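Local coordinates for protein translation initiation factor eIF2B subunit epsilon (Schizosaccharomyces pombe, PDB 5B04) that forms part of the eIF2B complex, which catalyses exchange of GDP for GTP on the gamma subunit of initiation factor eIF2, at residues I[63-74]-I[92-102]. Sequence-based numbering, arbitrary orientation.
Sequences VQEVYVFCCAHA and PFSVNTIVSRE
Ile98 lies alongside Phe69, its CD1 over one face of the ring, 4.2 Å from the ring centroid in a CH-pi contact, while its CG2 meets Phe69 CE1. On the same face of the sheet, Tyr67 runs beside Asn96, ring CD1 being 3.6 Å from Asn96 CB and, obliquely, 4.1 Å from Ile98 CD1; its OH donates to Glu65 OE1 from above the carboxylate plane. With the ring removed, as by an alanine at Tyr67, Glu65 OE1 would probably lose this donor and a gap open beside Asn96 CB and Ile98 CD1. On the other face, Val66 CG2 sits over the Phe93 ring, 3.9 Å from its centroid; Phe93 CG lies between backbone N and carbonyl carbon (chi1 51°), which turns the ring under that methyl.

Seven backbone hydrogen bonds set this register. Val66 bonds through N and O to Ser94 (N to O, 2.8 Å) and Asn96, Val68 to Asn96 and Ile98, Cys70 to Ile98 and Ser100: the parallel signature. The strand axes come within 4.6 Å, at 25°.

Together with helix 74-83 the pair forms a beta-alpha-beta unit of the nucleotidyl-transferase-like domain. Cys70, Val95 and Thr97 pack on that helix, Phe69 reaches helix 108-115, and strand 19-23 pairs with 65-70 along its other edge.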
loop_
_atom_site.group_PDB
_atom_site.type_symbol
_atom_site.label_atom_id
_atom_site.label_comp_id
_atom_site.label_asym_id
_atom_site.label_seq_id
_atom_site.Cartn_x
_atom_site.Cartn_y
_atom_site.Cartn_z
ATOM N N VAL I 63 54.364 -2.001 6.678
ATOM C CA VAL I 63 55.771 -2.035 7.058
ATOM C C VAL I 63 56.201 -3.470 7.351
ATOM O O VAL I 63 55.465 -4.230 7.980
ATOM C CB VAL I 63 56.040 -1.143 8.290
ATOM C CG1 VAL I 63 57.470 -1.309 8.778
ATOM C CG2 VAL I 63 55.752 0.313 7.960
ATOM N N GLN I 64 57.388 -3.840 6.877
ATOM C CA GLN I 64 57.906 -5.191 7.061
ATOM C C GLN I 64 58.974 -5.254 8.150
ATOM O O GLN I 64 59.304 -6.330 8.645
ATOM C CB GLN I 64 58.488 -5.718 5.746
ATOM C CG GLN I 64 57.531 -5.682 4.566
ATOM C CD GLN I 64 56.633 -6.902 4.499
ATOM O OE1 GLN I 64 56.063 -7.325 5.505
ATOM N NE2 GLN I 64 56.506 -7.477 3.309
ATOM N N GLU I 65 59.504 -4.093 8.526
ATOM C CA GLU I 65 60.685 -4.038 9.378
ATOM C C GLU I 65 60.724 -2.751 10.202
ATOM O O GLU I 65 60.687 -1.655 9.652
ATOM C CB GLU I 65 61.938 -4.164 8.508
ATOM C CG GLU I 65 63.251 -4.300 9.251
ATOM C CD GLU I 65 64.395 -4.635 8.311
ATOM O OE1 GLU I 65 65.475 -4.021 8.433
ATOM O OE2 GLU I 65 64.210 -5.513 7.443
ATOM N N VAL I 66 60.794 -2.878 11.521
ATOM C CA VAL I 66 60.757 -1.701 12.385
ATOM C C VAL I 66 61.968 -1.614 13.309
ATOM O O VAL I 66 62.330 -2.588 13.970
ATOM C CB VAL I 66 59.470 -1.677 13.238
ATOM C CG1 VAL I 66 59.525 -0.559 14.270
ATOM C CG2 VAL I 66 58.249 -1.519 12.347
ATOM N N TYR I 67 62.594 -0.441 13.344
ATOM C CA TYR I 67 63.678 -0.176 14.282
ATOM C C TYR I 67 63.287 0.930 15.252
ATOM O O TYR I 67 63.020 2.060 14.846
ATOM C CB TYR I 67 64.961 0.198 13.541
ATOM C CG TYR I 67 65.521 -0.927 12.709
ATOM C CD1 TYR I 67 66.130 -2.022 13.308
ATOM C CD2 TYR I 67 65.440 -0.897 11.324
ATOM C CE1 TYR I 67 66.642 -3.056 12.552
ATOM C CE2 TYR I 67 65.951 -1.924 10.560
ATOM C CZ TYR I 67 66.551 -3.002 11.178
ATOM O OH TYR I 67 67.060 -4.030 10.418
ATOM N N VAL I 68 63.255 0.594 16.536
ATOM C CA VAL I 68 62.845 1.545 17.558
ATOM C C VAL I 68 64.043 2.110 18.314
ATOM O O VAL I 68 64.567 1.473 19.228
ATOM C CB VAL I 68 61.873 0.903 18.566
ATOM C CG1 VAL I 68 61.297 1.961 19.492
ATOM C CG2 VAL I 68 60.760 0.171 17.834
ATOM N N PHE I 69 64.475 3.304 17.922
ATOM C CA PHE I 69 65.526 4.008 18.645
ATOM C C PHE I 69 65.014 4.435 20.014
ATOM O O PHE I 69 64.065 5.213 20.116
ATOM C CB PHE I 69 66.012 5.227 17.858
ATOM C CG PHE I 69 66.990 4.896 16.766
ATOM C CD1 PHE I 69 68.332 4.714 17.054
ATOM C CD2 PHE I 69 66.570 4.778 15.453
ATOM C CE1 PHE I 69 69.237 4.417 16.054
ATOM C CE2 PHE I 69 67.470 4.478 14.448
ATOM C CZ PHE I 69 68.805 4.297 14.749
ATOM N N CYS I 70 65.643 3.924 21.067
ATOM C CA CYS I 70 65.186 4.192 22.424
ATOM C C CYS I 70 66.345 4.310 23.407
ATOM O O CYS I 70 67.335 3.586 23.305
ATOM C CB CYS I 70 64.226 3.093 22.879
ATOM S SG CYS I 70 64.917 1.425 22.818
ATOM N N CYS I 71 66.214 5.227 24.361
ATOM C CA CYS I 71 67.255 5.450 25.357
ATOM C C CYS I 71 66.779 5.122 26.770
ATOM O O CYS I 71 67.060 4.044 27.292
ATOM C CB CYS I 71 67.747 6.896 25.301
ATOM S SG CYS I 71 68.834 7.356 26.669
ATOM N N ALA I 72 66.064 6.059 27.385
ATOM C CA ALA I 72 65.613 5.894 28.764
ATOM C C ALA I 72 64.614 4.749 28.896
ATOM O O ALA I 72 63.687 4.625 28.094
ATOM C CB ALA I 72 65.005 7.188 29.283
ATOM N N HIS I 73 64.825 3.918 29.914
ATOM C CA HIS I 73 63.975 2.764 30.200
ATOM C C HIS I 73 63.890 1.800 29.021
ATOM O O HIS I 73 62.873 1.133 28.832
ATOM C CB HIS I 73 62.568 3.215 30.599
ATOM C CG HIS I 73 62.521 3.990 31.878
ATOM N ND1 HIS I 73 62.697 3.402 33.111
ATOM C CD2 HIS I 73 62.311 5.306 32.115
ATOM C CE1 HIS I 73 62.601 4.323 34.054
ATOM N NE2 HIS I 73 62.367 5.487 33.476
ATOM N N ALA I 74 64.964 1.720 28.240
ATOM C CA ALA I 74 65.004 0.849 27.070
ATOM C C ALA I 74 64.844 -0.618 27.457
ATOM O O ALA I 74 64.497 -1.453 26.623
ATOM C CB ALA I 74 66.298 1.054 26.298
ATOM N N PRO I 92 52.983 -8.723 11.435
ATOM C CA PRO I 92 53.156 -8.139 10.100
ATOM C C PRO I 92 54.597 -7.712 9.845
ATOM O O PRO I 92 55.080 -7.812 8.718
ATOM C CB PRO I 92 52.225 -6.921 10.123
ATOM C CG PRO I 92 51.250 -7.197 11.218
ATOM C CD PRO I 92 52.020 -7.961 12.247
ATOM N N PHE I 93 55.271 -7.241 10.890
ATOM C CA PHE I 93 56.648 -6.780 10.765
ATOM C C PHE I 93 57.531 -7.277 11.904
ATOM O O PHE I 93 57.045 -7.586 12.992
ATOM C CB PHE I 93 56.697 -5.249 10.704
ATOM C CG PHE I 93 55.930 -4.565 11.806
ATOM C CD1 PHE I 93 56.466 -4.446 13.077
ATOM C CD2 PHE I 93 54.678 -4.025 11.561
ATOM C CE1 PHE I 93 55.765 -3.811 14.086
ATOM C CE2 PHE I 93 53.973 -3.390 12.565
ATOM C CZ PHE I 93 54.518 -3.281 13.828
ATOM N N SER I 94 58.831 -7.350 11.641
ATOM C CA SER I 94 59.803 -7.683 12.673
ATOM C C SER I 94 60.203 -6.418 13.421
ATOM O O SER I 94 60.385 -5.362 12.814
ATOM C CB SER I 94 61.036 -8.353 12.065
ATOM O OG SER I 94 61.789 -7.430 11.298
ATOM N N VAL I 95 60.335 -6.521 14.739
ATOM C CA VAL I 95 60.694 -5.363 15.546
ATOM C C VAL I 95 62.065 -5.533 16.188
ATOM O O VAL I 95 62.323 -6.518 16.880
ATOM C CB VAL I 95 59.657 -5.099 16.650
ATOM C CG1 VAL I 95 59.772 -3.665 17.143
ATOM C CG2 VAL I 95 58.253 -5.369 16.134
ATOM N N ASN I 96 62.942 -4.565 15.947
ATOM C CA ASN I 96 64.272 -4.563 16.544
ATOM C C ASN I 96 64.555 -3.244 17.250
ATOM O O ASN I 96 64.309 -2.172 16.700
ATOM C CB ASN I 96 65.339 -4.831 15.481
ATOM C CG ASN I 96 65.299 -6.254 14.960
ATOM O OD1 ASN I 96 65.176 -7.206 15.730
ATOM N ND2 ASN I 96 65.402 -6.406 13.645
ATOM N N THR I 97 65.067 -3.327 18.471
ATOM C CA THR I 97 65.379 -2.132 19.244
ATOM C C THR I 97 66.825 -1.704 19.035
ATOM O O THR I 97 67.709 -2.539 18.844
ATOM C CB THR I 97 65.133 -2.349 20.749
ATOM O OG1 THR I 97 65.927 -3.449 21.211
ATOM C CG2 THR I 97 63.668 -2.647 21.010
ATOM N N ILE I 98 67.060 -0.396 19.064
ATOM C CA ILE I 98 68.413 0.139 18.993
ATOM C C ILE I 98 68.656 1.102 20.147
ATOM O O ILE I 98 68.157 2.228 20.145
ATOM C CB ILE I 98 68.680 0.865 17.660
ATOM C CG1 ILE I 98 68.474 -0.086 16.479
ATOM C CG2 ILE I 98 70.093 1.427 17.641
ATOM C CD1 ILE I 98 68.751 0.545 15.131
ATOM N N VAL I 99 69.420 0.650 21.136
ATOM C CA VAL I 99 69.710 1.469 22.305
ATOM C C VAL I 99 70.739 2.543 21.975
ATOM O O VAL I 99 71.807 2.250 21.439
ATOM C CB VAL I 99 70.225 0.617 23.479
ATOM C CG1 VAL I 99 70.336 1.465 24.736
ATOM C CG2 VAL I 99 69.304 -0.569 23.715
ATOM N N SER I 100 70.405 3.789 22.292
ATOM C CA SER I 100 71.315 4.906 22.074
ATOM C C SER I 100 71.535 5.678 23.368
ATOM O O SER I 100 71.035 5.290 24.424
ATOM C CB SER I 100 70.775 5.836 20.987
ATOM O OG SER I 100 71.655 6.924 20.766
ATOM N N ARG I 101 72.285 6.771 23.281
ATOM C CA ARG I 101 72.552 7.605 24.446
ATOM C C ARG I 101 71.538 8.742 24.548
ATOM O O ARG I 101 70.765 8.980 23.619
ATOM C CB ARG I 101 73.976 8.159 24.393
ATOM C CG ARG I 101 74.922 7.350 23.519
ATOM C CD ARG I 101 76.067 8.212 23.028
ATOM N NE ARG I 101 75.612 9.177 22.034
ATOM C CZ ARG I 101 76.316 10.230 21.637
ATOM N NH1 ARG I 101 77.516 10.459 22.153
ATOM N NH2 ARG I 101 75.820 11.056 20.726
ATOM N N GLU I 102 71.559 9.438 25.682
ATOM C CA GLU I 102 70.552 10.443 26.027
ATOM C C GLU I 102 70.305 11.495 24.947
ATOM O O GLU I 102 71.222 11.887 24.223
ATOM C CB GLU I 102 70.948 11.146 27.328
ATOM C CG GLU I 102 70.917 10.250 28.554
ATOM C CD GLU I 102 71.382 10.964 29.807
ATOM O OE1 GLU I 102 71.908 12.091 29.690
ATOM O OE2 GLU I 102 71.220 10.399 30.909
#